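Local coordinates for galectin (Xenopus laevis, PDB 3WUD), which binds beta-galactosides such as lactose, as a proto-type galectin of frog skin closely related to galectin-1, at residues K39-V45 / F111-L117. Numbering follows the deposited sequence.
Sequences KDSSNYV and FPIRMPL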
loop_
_atom_site.group_PDB
_atom_site.type_symbol
_atom_site.label_atom_id
_atom_site.label_comp_id
_atom_site.label_asym_id
_atom_site.label_seq_id
_atom_site.Cartn_x
_atom_site.Cartn_y
_atom_site.Cartn_z
ATOM N N LYS A 39 4.785 -13.540 -3.204
ATOM C CA LYS A 39 6.226 -13.314 -2.911
ATOM C C LYS A 39 6.906 -12.368 -3.876
ATOM O O LYS A 39 7.883 -11.615 -3.528
ATOM C CB LYS A 39 6.960 -14.690 -2.829
ATOM C CG LYS A 39 6.353 -15.704 -1.854
ATOM C CD LYS A 39 7.181 -16.995 -1.791
ATOM C CE LYS A 39 7.194 -17.836 -3.055
ATOM N NZ LYS A 39 7.909 -19.092 -2.704
ATOM N N ASP A 40 6.367 -12.320 -5.114
ATOM C CA ASP A 40 6.758 -11.407 -6.144
ATOM C C ASP A 40 5.771 -11.535 -7.334
ATOM O O ASP A 40 4.843 -12.324 -7.269
ATOM C CB ASP A 40 8.225 -11.700 -6.622
ATOM C CG ASP A 40 8.428 -13.131 -7.008
ATOM O OD1 ASP A 40 7.617 -13.631 -7.773
ATOM O OD2 ASP A 40 9.356 -13.806 -6.474
ATOM N N SER A 41 6.015 -10.777 -8.418
ATOM C CA SER A 41 5.138 -10.718 -9.571
ATOM C C SER A 41 5.020 -12.065 -10.292
ATOM O O SER A 41 4.092 -12.262 -11.017
ATOM C CB SER A 41 5.574 -9.581 -10.538
ATOM O OG SER A 41 6.788 -9.861 -11.174
ATOM N N SER A 42 5.907 -13.018 -10.004
ATOM C CA SER A 42 5.864 -14.329 -10.619
ATOM C C SER A 42 5.298 -15.420 -9.747
ATOM O O SER A 42 5.064 -16.527 -10.213
ATOM C CB SER A 42 7.302 -14.761 -11.120
ATOM O OG SER A 42 7.681 -13.889 -12.193
ATOM N N ASN A 43 5.015 -15.108 -8.474
ATOM C CA ASN A 43 4.681 -16.083 -7.464
ATOM C C ASN A 43 3.534 -15.560 -6.556
ATOM O O ASN A 43 3.703 -14.760 -5.646
ATOM C CB ASN A 43 5.914 -16.402 -6.634
ATOM C CG ASN A 43 6.967 -17.204 -7.432
ATOM O OD1 ASN A 43 6.765 -18.344 -7.707
ATOM N ND2 ASN A 43 7.974 -16.544 -7.910
ATOM N N TYR A 44 2.333 -15.996 -6.898
ATOM C CA TYR A 44 1.115 -15.603 -6.186
ATOM C C TYR A 44 0.687 -16.819 -5.414
ATOM O O TYR A 44 0.297 -17.858 -5.959
ATOM C CB TYR A 44 -0.014 -15.146 -7.114
ATOM C CG TYR A 44 0.272 -14.091 -8.137
ATOM C CD1 TYR A 44 1.247 -13.077 -7.999
ATOM C CD2 TYR A 44 -0.524 -14.022 -9.282
ATOM C CE1 TYR A 44 1.439 -12.084 -8.975
ATOM C CE2 TYR A 44 -0.345 -13.025 -10.262
ATOM C CZ TYR A 44 0.608 -12.068 -10.105
ATOM O OH TYR A 44 0.711 -11.157 -11.123
ATOM N N VAL A 45 0.711 -16.676 -4.085
ATOM C CA VAL A 45 0.037 -17.600 -3.214
ATOM C C VAL A 45 -1.483 -17.607 -3.456
ATOM O O VAL A 45 -2.095 -18.643 -3.438
ATOM C CB VAL A 45 0.365 -17.305 -1.706
ATOM C CG1 VAL A 45 -0.238 -18.388 -0.869
ATOM C CG2 VAL A 45 1.889 -17.311 -1.453
ATOM N N PHE A 111 -8.366 -21.037 0.875
ATOM C CA PHE A 111 -7.604 -21.356 -0.322
ATOM C C PHE A 111 -6.264 -21.958 0.079
ATOM O O PHE A 111 -5.536 -21.379 0.834
ATOM C CB PHE A 111 -7.400 -20.093 -1.208
ATOM C CG PHE A 111 -6.789 -20.397 -2.559
ATOM C CD1 PHE A 111 -7.558 -20.922 -3.596
ATOM C CD2 PHE A 111 -5.443 -20.125 -2.798
ATOM C CE1 PHE A 111 -6.986 -21.212 -4.821
ATOM C CE2 PHE A 111 -4.848 -20.460 -4.026
ATOM C CZ PHE A 111 -5.636 -20.991 -5.034
ATOM N N PRO A 112 -5.927 -23.119 -0.460
ATOM C CA PRO A 112 -4.735 -23.767 0.000
ATOM C C PRO A 112 -3.440 -23.067 -0.405
ATOM O O PRO A 112 -3.333 -22.459 -1.468
ATOM C CB PRO A 112 -4.852 -25.146 -0.632
ATOM C CG PRO A 112 -5.609 -24.955 -1.861
ATOM C CD PRO A 112 -6.583 -23.869 -1.538
ATOM N N ILE A 113 -2.414 -23.171 0.440
ATOM C CA ILE A 113 -1.103 -22.618 0.122
ATOM C C ILE A 113 -0.251 -23.798 -0.370
ATOM O O ILE A 113 -0.078 -24.776 0.377
ATOM C CB ILE A 113 -0.375 -21.961 1.316
ATOM C CG1 ILE A 113 -1.043 -20.663 1.810
ATOM C CG2 ILE A 113 1.043 -21.632 0.890
ATOM C CD1 ILE A 113 -0.431 -20.147 3.107
ATOM N N ARG A 114 0.269 -23.639 -1.584
ATOM C CA ARG A 114 0.738 -24.698 -2.476
ATOM C C ARG A 114 2.221 -24.586 -2.723
ATOM O O ARG A 114 2.806 -25.287 -3.592
ATOM C CB ARG A 114 0.054 -24.466 -3.847
ATOM C CG ARG A 114 -1.452 -24.693 -3.792
ATOM C CD ARG A 114 -2.129 -24.282 -5.109
ATOM N NE ARG A 114 -3.427 -24.873 -5.195
ATOM C CZ ARG A 114 -4.358 -24.522 -6.108
ATOM N NH1 ARG A 114 -4.116 -23.579 -7.006
ATOM N NH2 ARG A 114 -5.497 -25.161 -6.128
ATOM N N MET A 115 2.824 -23.644 -2.032
ATOM C CA MET A 115 4.185 -23.251 -2.359
ATOM C C MET A 115 4.883 -22.879 -1.062
ATOM O O MET A 115 4.202 -22.622 -0.065
ATOM C CB MET A 115 4.252 -22.119 -3.376
ATOM C CG MET A 115 3.721 -20.733 -2.950
ATOM S SD MET A 115 3.885 -19.507 -4.279
ATOM C CE MET A 115 2.572 -20.128 -5.321
ATOM N N PRO A 116 6.238 -22.914 -1.081
ATOM C CA PRO A 116 6.982 -22.550 0.084
ATOM C C PRO A 116 6.801 -21.096 0.383
ATOM O O PRO A 116 6.893 -20.259 -0.529
ATOM C CB PRO A 116 8.449 -22.816 -0.292
ATOM C CG PRO A 116 8.431 -23.502 -1.604
ATOM C CD PRO A 116 7.102 -23.233 -2.227
ATOM N N LEU A 117 6.602 -20.790 1.669
ATOM C CA LEU A 117 6.261 -19.450 2.106
ATOM C C LEU A 117 6.651 -19.214 3.564
ATOM O O LEU A 117 6.230 -19.963 4.454
ATOM C CB LEU A 117 4.721 -19.233 1.914
ATOM C CG LEU A 117 4.126 -17.883 2.215
ATOM C CD1 LEU A 117 4.619 -16.817 1.242
ATOM C CD2 LEU A 117 2.609 -17.898 2.206
HETATM O O HOH W 1 -1.311 -21.193 -3.061
#
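The Phe111 ring meets Val45 with its edge: the carbonyl oxygen of Val45 lies near the ring plane, 3.4 Å from Phe111 CE2. Over one face sits CD of Pro112, offset toward the rim, and CZ of Phe111 in turn lies 3.6 Å above the guanidinium plane of Arg114, whose NH1 reaches on to Thr73 O and Ser65 OG. A water donates a hydrogen bond to Val45 O, 2.7 Å from the water oxygen, and another to Pro112 O, so one molecule ties the two backbones together. Val45 itself splits its methyls: CG1 packs 3.6 Å from Ile113 CG1, while CG2 rests against both methyls of Leu117 and the sulfur of Met115. Leu117 CD1 also touches Lys39 CG. Met115 bends at chi3 (73°), carrying CE to 3.3 Å from Tyr44 O. Lys39 runs past Met115 in the opposing direction, CE 3.9 Å from SD, and a bend at its own chi3 leads NZ to Pro116 O; this 2.7 Å bond, with a C=O...N angle of 157°, is the one direct hydrogen bond between the segments. Next along the chain from Lys39, the type I turn from Asp40 to Asn43 is braced by Asp40 OD1, which accepts from Ser42 N in an Asx turn and, with its syn lone pair, from Asn43 ND2; that amide also bonds Glu68. The turn opens strand 43-51, on the galactose-binding face, whereas 113-117 leads from edge strand 108-112 of the other sheet across to strand 120-126. The loop after that edge strand thus packs against the beginning of strand 43-51, joining the two sheets of the galectin beta sandwich at one border.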